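Local coordinates for protein protease (PDB 5EUF) that is a zinc-binding M16-family peptidase that probably acts as a virulence factor, cleaving the cytoplasmic domain of human junctional adhesion molecule A and compromising the gastric epithelial barrier, at residues L102-G114 with V205-K217. Sequence-based numbering, arbitrary orientation.
Sequences LDKSLELFAETMG and VFELTKKHFESLK
The imidazole of H212 lies flat against the backbone of helix 102-113, with E107 N 3.9 Å above the ring centre, while K211 CG lies over the rim of the opposite face. H212 ND1 donates to L208 O one turn earlier (2.8 Å, N-H...O angle 157°), which fixes the ring's rotation and lets a polar side chain act as a knob among D103, L106, E107 and A110. D103 OD1 comes to the ring edge near CE1, and K211 NZ, 4.2 Å from D103 OD1, stops beyond salt-bridge distance. The small A110 allows F213 in close: A110 CB sits over the F213 ring face, 3.9 Å from its centroid, a CH-pi contact. SE of selenomethionine M113 makes a Met-aromatic contact at that ring's edge, and M113 CE reaches L216 CD1 (3.5 Å). The two helices, crossing at -31°, pack side by side in the M16 peptidase fold; L102, F109 and M113 also rest on strand 30-37. L106 is the reciprocal knob, among L208, T209, H212 and F213. Its CG, anti to the carbonyl carbon (chi1 -73°), carries CD1 against T209 OG1 and CD2 against F213 CE2. T209 suits this apolar neighbourhood because T209 OG1 hydrogen-bonds back to V205 O (3.0 Å).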
loop_
_atom_site.group_PDB
_atom_site.type_symbol
_atom_site.label_atom_id
_atom_site.label_comp_id
_atom_site.label_asym_id
_atom_site.label_seq_id
_atom_site.Cartn_x
_atom_site.Cartn_y
_atom_site.Cartn_z
ATOM N N LEU B 102 14.746 -8.674 40.149
ATOM C CA LEU B 102 15.307 -7.792 39.132
ATOM C C LEU B 102 16.422 -8.483 38.358
ATOM O O LEU B 102 16.496 -8.380 37.134
ATOM C CB LEU B 102 15.838 -6.507 39.766
ATOM C CG LEU B 102 16.602 -5.600 38.798
ATOM C CD1 LEU B 102 15.674 -5.061 37.721
ATOM C CD2 LEU B 102 17.289 -4.469 39.543
ATOM N N ASP B 103 17.284 -9.189 39.082
ATOM C CA ASP B 103 18.435 -9.849 38.479
ATOM C C ASP B 103 18.017 -10.957 37.518
ATOM O O ASP B 103 18.518 -11.036 36.397
ATOM C CB ASP B 103 19.353 -10.417 39.560
ATOM C CG ASP B 103 20.679 -10.889 39.005
ATOM O OD1 ASP B 103 21.580 -10.043 38.829
ATOM O OD2 ASP B 103 20.826 -12.103 38.743
ATOM N N LYS B 104 17.097 -11.809 37.956
ATOM C CA LYS B 104 16.628 -12.906 37.120
ATOM C C LYS B 104 15.852 -12.386 35.914
ATOM O O LYS B 104 15.922 -12.961 34.828
ATOM C CB LYS B 104 15.758 -13.866 37.929
ATOM C CG LYS B 104 15.402 -15.147 37.194
ATOM C CD LYS B 104 16.647 -15.950 36.854
ATOM C CE LYS B 104 16.292 -17.254 36.152
ATOM N NZ LYS B 104 17.504 -18.033 35.761
ATOM N N SER B 105 15.116 -11.295 36.110
ATOM C CA SER B 105 14.333 -10.695 35.032
ATOM C C SER B 105 15.237 -10.147 33.933
ATOM O O SER B 105 14.959 -10.315 32.745
ATOM C CB SER B 105 13.434 -9.583 35.574
ATOM O OG SER B 105 12.481 -10.106 36.480
ATOM N N LEU B 106 16.322 -9.496 34.337
ATOM C CA LEU B 106 17.301 -8.979 33.391
ATOM C C LEU B 106 17.996 -10.116 32.648
ATOM O O LEU B 106 18.312 -9.991 31.465
ATOM C CB LEU B 106 18.331 -8.107 34.111
ATOM C CG LEU B 106 17.805 -6.743 34.558
ATOM C CD1 LEU B 106 18.900 -5.917 35.207
ATOM C CD2 LEU B 106 17.207 -6.007 33.372
ATOM N N GLU B 107 18.229 -11.220 33.350
ATOM C CA GLU B 107 18.840 -12.401 32.750
ATOM C C GLU B 107 17.953 -12.970 31.651
ATOM O O GLU B 107 18.423 -13.274 30.553
ATOM C CB GLU B 107 19.106 -13.466 33.816
ATOM C CG GLU B 107 19.623 -14.788 33.267
ATOM C CD GLU B 107 19.914 -15.802 34.360
ATOM O OE1 GLU B 107 19.664 -15.499 35.546
ATOM O OE2 GLU B 107 20.396 -16.906 34.031
ATOM N N LEU B 108 16.667 -13.101 31.957
ATOM C CA LEU B 108 15.692 -13.636 31.014
ATOM C C LEU B 108 15.566 -12.778 29.757
ATOM O O LEU B 108 15.387 -13.298 28.656
ATOM C CB LEU B 108 14.325 -13.765 31.683
ATOM C CG LEU B 108 14.176 -14.784 32.806
ATOM C CD1 LEU B 108 12.726 -14.852 33.237
ATOM C CD2 LEU B 108 14.673 -16.145 32.356
ATOM N N PHE B 109 15.647 -11.463 29.929
ATOM C CA PHE B 109 15.512 -10.545 28.806
ATOM C C PHE B 109 16.773 -10.521 27.952
ATOM O O PHE B 109 16.700 -10.380 26.731
ATOM C CB PHE B 109 15.178 -9.138 29.300
ATOM C CG PHE B 109 13.711 -8.911 29.523
ATOM C CD1 PHE B 109 12.774 -9.477 28.676
ATOM C CD2 PHE B 109 13.267 -8.136 30.582
ATOM C CE1 PHE B 109 11.421 -9.272 28.877
ATOM C CE2 PHE B 109 11.916 -7.926 30.787
ATOM C CZ PHE B 109 10.993 -8.495 29.935
ATOM N N ALA B 110 17.928 -10.663 28.592
ATOM C CA ALA B 110 19.182 -10.764 27.858
ATOM C C ALA B 110 19.206 -12.083 27.096
ATOM O O ALA B 110 19.782 -12.185 26.012
ATOM C CB ALA B 110 20.366 -10.663 28.800
ATOM N N GLU B 111 18.556 -13.082 27.679
ATOM C CA GLU B 111 18.477 -14.417 27.101
ATOM C C GLU B 111 17.682 -14.438 25.790
ATOM O O GLU B 111 17.915 -15.286 24.930
ATOM C CB GLU B 111 17.852 -15.378 28.117
ATOM C CG GLU B 111 17.899 -16.836 27.721
ATOM C CD GLU B 111 19.313 -17.373 27.646
ATOM O OE1 GLU B 111 20.161 -16.936 28.454
ATOM O OE2 GLU B 111 19.574 -18.231 26.775
ATOM N N THR B 112 16.748 -13.502 25.634
ATOM C CA THR B 112 15.912 -13.461 24.438
ATOM C C THR B 112 16.379 -12.413 23.426
ATOM O O THR B 112 15.992 -12.450 22.256
ATOM C CB THR B 112 14.437 -13.172 24.789
ATOM O OG1 THR B 112 14.330 -11.882 25.402
ATOM C CG2 THR B 112 13.893 -14.228 25.737
HETATM N N MSE B 113 17.203 -11.475 23.877
HETATM C CA MSE B 113 17.665 -10.400 23.008
HETATM C C MSE B 113 18.762 -10.864 22.058
HETATM O O MSE B 113 18.598 -10.819 20.838
HETATM C CB MSE B 113 18.164 -9.216 23.836
HETATM C CG MSE B 113 18.807 -8.115 23.011
HETATM SE SE MSE B 113 18.667 -6.376 23.874
HETATM C CE MSE B 113 20.535 -6.080 24.296
ATOM N N GLY B 114 19.883 -11.308 22.619
ATOM C CA GLY B 114 21.030 -11.679 21.811
ATOM C C GLY B 114 21.333 -13.161 21.838
ATOM O O GLY B 114 22.486 -13.569 21.705
ATOM N N VAL B 205 20.595 -1.151 39.275
ATOM C CA VAL B 205 19.992 -1.378 37.966
ATOM C C VAL B 205 21.062 -1.376 36.882
ATOM O O VAL B 205 21.106 -2.269 36.034
ATOM C CB VAL B 205 18.925 -0.308 37.629
ATOM C CG1 VAL B 205 18.510 -0.405 36.168
ATOM C CG2 VAL B 205 17.715 -0.450 38.533
ATOM N N PHE B 206 21.934 -0.374 36.927
ATOM C CA PHE B 206 22.972 -0.219 35.916
ATOM C C PHE B 206 23.955 -1.384 35.910
ATOM O O PHE B 206 24.206 -1.976 34.860
ATOM C CB PHE B 206 23.720 1.100 36.123
ATOM C CG PHE B 206 22.905 2.314 35.786
ATOM C CD1 PHE B 206 21.899 2.245 34.836
ATOM C CD2 PHE B 206 23.138 3.521 36.420
ATOM C CE1 PHE B 206 21.143 3.358 34.523
ATOM C CE2 PHE B 206 22.385 4.639 36.111
ATOM C CZ PHE B 206 21.386 4.556 35.162
ATOM N N GLU B 207 24.501 -1.723 37.075
ATOM C CA GLU B 207 25.500 -2.785 37.159
ATOM C C GLU B 207 24.904 -4.151 36.818
ATOM O O GLU B 207 25.605 -5.030 36.317
ATOM C CB GLU B 207 26.144 -2.826 38.552
ATOM C CG GLU B 207 25.249 -3.352 39.663
ATOM C CD GLU B 207 26.010 -3.613 40.953
ATOM O OE1 GLU B 207 27.227 -3.334 40.996
ATOM O OE2 GLU B 207 25.389 -4.099 41.922
ATOM N N LEU B 208 23.612 -4.324 37.079
ATOM C CA LEU B 208 22.946 -5.582 36.764
ATOM C C LEU B 208 22.608 -5.663 35.280
ATOM O O LEU B 208 22.649 -6.737 34.683
ATOM C CB LEU B 208 21.682 -5.756 37.610
ATOM C CG LEU B 208 21.797 -6.758 38.764
ATOM C CD1 LEU B 208 22.965 -6.407 39.672
ATOM C CD2 LEU B 208 20.502 -6.826 39.554
ATOM N N THR B 209 22.276 -4.522 34.687
ATOM C CA THR B 209 22.028 -4.470 33.253
ATOM C C THR B 209 23.346 -4.619 32.498
ATOM O O THR B 209 23.422 -5.338 31.500
ATOM C CB THR B 209 21.332 -3.165 32.845
ATOM O OG1 THR B 209 20.018 -3.134 33.414
ATOM C CG2 THR B 209 21.216 -3.076 31.336
ATOM N N LYS B 210 24.385 -3.946 32.988
ATOM C CA LYS B 210 25.725 -4.096 32.432
ATOM C C LYS B 210 26.174 -5.545 32.521
ATOM O O LYS B 210 26.883 -6.042 31.649
ATOM C CB LYS B 210 26.728 -3.198 33.160
ATOM C CG LYS B 210 26.646 -1.726 32.796
ATOM C CD LYS B 210 27.741 -0.937 33.502
ATOM C CE LYS B 210 27.660 0.546 33.174
ATOM N NZ LYS B 210 28.753 1.322 33.823
ATOM N N LYS B 211 25.753 -6.221 33.583
ATOM C CA LYS B 211 26.095 -7.622 33.780
ATOM C C LYS B 211 25.542 -8.499 32.658
ATOM O O LYS B 211 26.235 -9.378 32.151
ATOM C CB LYS B 211 25.580 -8.114 35.136
ATOM C CG LYS B 211 25.724 -9.613 35.344
ATOM C CD LYS B 211 25.377 -10.030 36.764
ATOM C CE LYS B 211 25.617 -11.520 36.972
ATOM N NZ LYS B 211 25.339 -11.952 38.373
ATOM N N HIS B 212 24.301 -8.245 32.256
ATOM C CA HIS B 212 23.626 -9.134 31.315
ATOM C C HIS B 212 23.609 -8.632 29.871
ATOM O O HIS B 212 23.412 -9.418 28.945
ATOM C CB HIS B 212 22.190 -9.386 31.780
ATOM C CG HIS B 212 22.098 -10.087 33.098
ATOM N ND1 HIS B 212 22.002 -9.411 34.295
ATOM C CD2 HIS B 212 22.097 -11.405 33.409
ATOM C CE1 HIS B 212 21.939 -10.282 35.287
ATOM N NE2 HIS B 212 21.996 -11.498 34.776
ATOM N N PHE B 213 23.821 -7.337 29.670
ATOM C CA PHE B 213 23.610 -6.761 28.347
ATOM C C PHE B 213 24.851 -6.143 27.699
ATOM O O PHE B 213 24.903 -6.005 26.478
ATOM C CB PHE B 213 22.498 -5.710 28.421
ATOM C CG PHE B 213 21.151 -6.279 28.766
ATOM C CD1 PHE B 213 20.282 -6.692 27.767
ATOM C CD2 PHE B 213 20.754 -6.407 30.086
ATOM C CE1 PHE B 213 19.040 -7.218 28.079
ATOM C CE2 PHE B 213 19.513 -6.932 30.404
ATOM C CZ PHE B 213 18.655 -7.339 29.398
ATOM N N GLU B 214 25.843 -5.772 28.501
ATOM C CA GLU B 214 27.009 -5.064 27.976
ATOM C C GLU B 214 27.812 -5.914 26.993
ATOM O O GLU B 214 28.451 -5.384 26.082
ATOM C CB GLU B 214 27.913 -4.603 29.121
ATOM C CG GLU B 214 29.004 -3.630 28.701
ATOM C CD GLU B 214 29.917 -3.247 29.850
ATOM O OE1 GLU B 214 30.345 -4.148 30.604
ATOM O OE2 GLU B 214 30.202 -2.040 29.999
ATOM N N SER B 215 27.768 -7.230 27.174
ATOM C CA SER B 215 28.561 -8.139 26.355
ATOM C C SER B 215 27.827 -8.599 25.094
ATOM O O SER B 215 28.404 -9.284 24.251
ATOM C CB SER B 215 28.988 -9.352 27.184
ATOM O OG SER B 215 27.935 -9.784 28.028
ATOM N N LEU B 216 26.558 -8.224 24.964
ATOM C CA LEU B 216 25.787 -8.577 23.773
ATOM C C LEU B 216 26.275 -7.782 22.567
ATOM O O LEU B 216 26.597 -6.600 22.681
ATOM C CB LEU B 216 24.291 -8.340 23.996
ATOM C CG LEU B 216 23.609 -9.299 24.975
ATOM C CD1 LEU B 216 22.105 -9.166 24.900
ATOM C CD2 LEU B 216 24.030 -10.735 24.706
ATOM N N LYS B 217 26.327 -8.434 21.412
ATOM C CA LYS B 217 26.902 -7.814 20.226
ATOM C C LYS B 217 25.837 -7.348 19.239
ATOM O O LYS B 217 24.724 -7.872 19.210
ATOM C CB LYS B 217 27.866 -8.786 19.534
ATOM C CG LYS B 217 28.987 -9.305 20.430
ATOM C CD LYS B 217 29.754 -8.165 21.093
ATOM C CE LYS B 217 30.771 -8.693 22.099
ATOM N NZ LYS B 217 31.341 -7.611 22.955
#